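Local coordinates for protein leucyl-tRNA synthetase (Giardia intestinalis, PDB 3PZ6) that is the CP1 editing domain of an enzyme that probably joins leucine to its cognate tRNA, a domain associated with deacylating aminoacyl-tRNA, at residues A196-K199 / D200-N204. The protein carries 2 engineered substitutions. Sequence-based numbering, arbitrary orientation.
Sequences ACYK and DILEN
The last turns of helix 192-202, in the CP1 editing domain, show how an alpha-helix keeps its i to i+4 bonding until a Schellman motif closes it. Four backbone bonds run in succession. Asp200 N reaches Ala196 O at 2.8 Å, Ile201 N and Leu202 N follow on Cys197 O and Tyr198 O, and Glu203 N meets Lys199 O at a longer 3.2 Å; this last bond is donated by the first residue whose backbone angles are no longer helical.

Side chains four residues apart pair along the same turns. Tyr198 and Leu202 both set CG opposite the backbone N (chi1 170° in Tyr198), and the two side chains extend the same way and lie alongside each other, the ring's CE2 4.2 Å from Leu202 CD2. The ring is buried, and its hydroxyl is hydrogen-bonded to Leu220 O. Cys197, which touches Trp99 of strand 97-100, makes a similar apolar contact, SG to Ile201 CG1 at 4.3 Å. Lys199 and Glu203 cross at an angle: the methylene CE lies 3.5 Å from Glu203 OE1, whereas NZ stays 4.3 Å from that oxygen, too far for a salt bridge, so any attraction is probably diffuse. NZ instead makes a weak hydrogen bond to Val248 O.

Beyond Glu203, Asn204 adopts positive phi (47°) as the C-prime residue, its N bonded to Ile201 O while Arg205 N turns back to Asp200 O, the paired bonds of a Schellman helix end.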
loop_
_atom_site.group_PDB
_atom_site.type_symbol
_atom_site.label_atom_id
_atom_site.label_comp_id
_atom_site.label_asym_id
_atom_site.label_seq_id
_atom_site.Cartn_x
_atom_site.Cartn_y
_atom_site.Cartn_z
ATOM N N ALA A 196 -9.838 0.853 11.651
ATOM C CA ALA A 196 -10.131 -0.140 12.686
ATOM C C ALA A 196 -8.956 -1.113 12.855
ATOM O O ALA A 196 -8.461 -1.311 13.963
ATOM C CB ALA A 196 -11.430 -0.886 12.382
ATOM N N CYS A 197 -8.493 -1.687 11.750
ATOM C CA CYS A 197 -7.356 -2.586 11.795
ATOM C C CYS A 197 -6.083 -1.884 12.251
ATOM O O CYS A 197 -5.332 -2.419 13.068
ATOM C CB CYS A 197 -7.122 -3.248 10.452
ATOM S SG CYS A 197 -5.876 -4.529 10.601
ATOM N N TYR A 198 -5.860 -0.680 11.729
ATOM C CA TYR A 198 -4.706 0.124 12.093
ATOM C C TYR A 198 -4.669 0.326 13.609
ATOM O O TYR A 198 -3.648 0.070 14.250
ATOM C CB TYR A 198 -4.738 1.453 11.330
ATOM C CG TYR A 198 -3.730 2.485 11.790
ATOM C CD1 TYR A 198 -2.464 2.566 11.208
ATOM C CD2 TYR A 198 -4.047 3.387 12.801
ATOM C CE1 TYR A 198 -1.538 3.520 11.633
ATOM C CE2 TYR A 198 -3.131 4.334 13.229
ATOM C CZ TYR A 198 -1.883 4.396 12.642
ATOM O OH TYR A 198 -0.982 5.345 13.079
ATOM N N LYS A 199 -5.798 0.748 14.172
ATOM C CA LYS A 199 -5.946 0.973 15.615
ATOM C C LYS A 199 -5.836 -0.319 16.437
ATOM O O LYS A 199 -5.254 -0.324 17.517
ATOM C CB LYS A 199 -7.271 1.685 15.899
ATOM C CG LYS A 199 -7.439 2.200 17.298
ATOM C CD LYS A 199 -8.901 2.395 17.583
ATOM C CE LYS A 199 -9.157 2.649 19.053
ATOM N NZ LYS A 199 -10.553 2.268 19.403
ATOM N N ASP A 200 -6.399 -1.408 15.926
ATOM C CA ASP A 200 -6.203 -2.733 16.528
ATOM C C ASP A 200 -4.717 -3.112 16.707
ATOM O O ASP A 200 -4.327 -3.603 17.771
ATOM C CB ASP A 200 -6.921 -3.811 15.711
ATOM C CG ASP A 200 -8.416 -3.865 15.991
ATOM O OD1 ASP A 200 -8.889 -3.192 16.944
ATOM O OD2 ASP A 200 -9.122 -4.589 15.249
ATOM N N ILE A 201 -3.907 -2.880 15.668
ATOM C CA ILE A 201 -2.478 -3.161 15.717
ATOM C C ILE A 201 -1.813 -2.225 16.731
ATOM O O ILE A 201 -1.066 -2.675 17.602
ATOM C CB ILE A 201 -1.787 -2.989 14.328
ATOM C CG1 ILE A 201 -2.560 -3.690 13.193
ATOM C CG2 ILE A 201 -0.309 -3.398 14.387
ATOM C CD1 ILE A 201 -2.255 -5.146 12.973
ATOM N N LEU A 202 -2.112 -0.933 16.625
ATOM C CA LEU A 202 -1.482 0.100 17.447
ATOM C C LEU A 202 -1.554 -0.176 18.951
ATOM O O LEU A 202 -0.569 0.014 19.672
ATOM C CB LEU A 202 -2.092 1.467 17.126
ATOM C CG LEU A 202 -1.448 2.753 17.641
ATOM C CD1 LEU A 202 -0.047 2.973 17.075
ATOM C CD2 LEU A 202 -2.351 3.942 17.325
ATOM N N GLU A 203 -2.713 -0.638 19.406
ATOM C CA GLU A 203 -2.961 -0.882 20.827
ATOM C C GLU A 203 -2.922 -2.371 21.148
ATOM O O GLU A 203 -3.433 -2.805 22.173
ATOM C CB GLU A 203 -4.310 -0.288 21.250
ATOM C CG GLU A 203 -4.510 1.186 20.869
ATOM C CD GLU A 203 -5.927 1.669 21.144
ATOM O OE1 GLU A 203 -6.873 0.852 21.048
ATOM O OE2 GLU A 203 -6.105 2.869 21.459
ATOM N N ASN A 204 -2.312 -3.150 20.261
ATOM C CA ASN A 204 -2.149 -4.590 20.451
ATOM C C ASN A 204 -3.429 -5.312 20.902
ATOM O O ASN A 204 -3.390 -6.202 21.758
ATOM C CB ASN A 204 -0.991 -4.865 21.410
ATOM C CG ASN A 204 -0.629 -6.326 21.473
ATOM O OD1 ASN A 204 -0.576 -7.011 20.456
ATOM N ND2 ASN A 204 -0.383 -6.816 22.676
#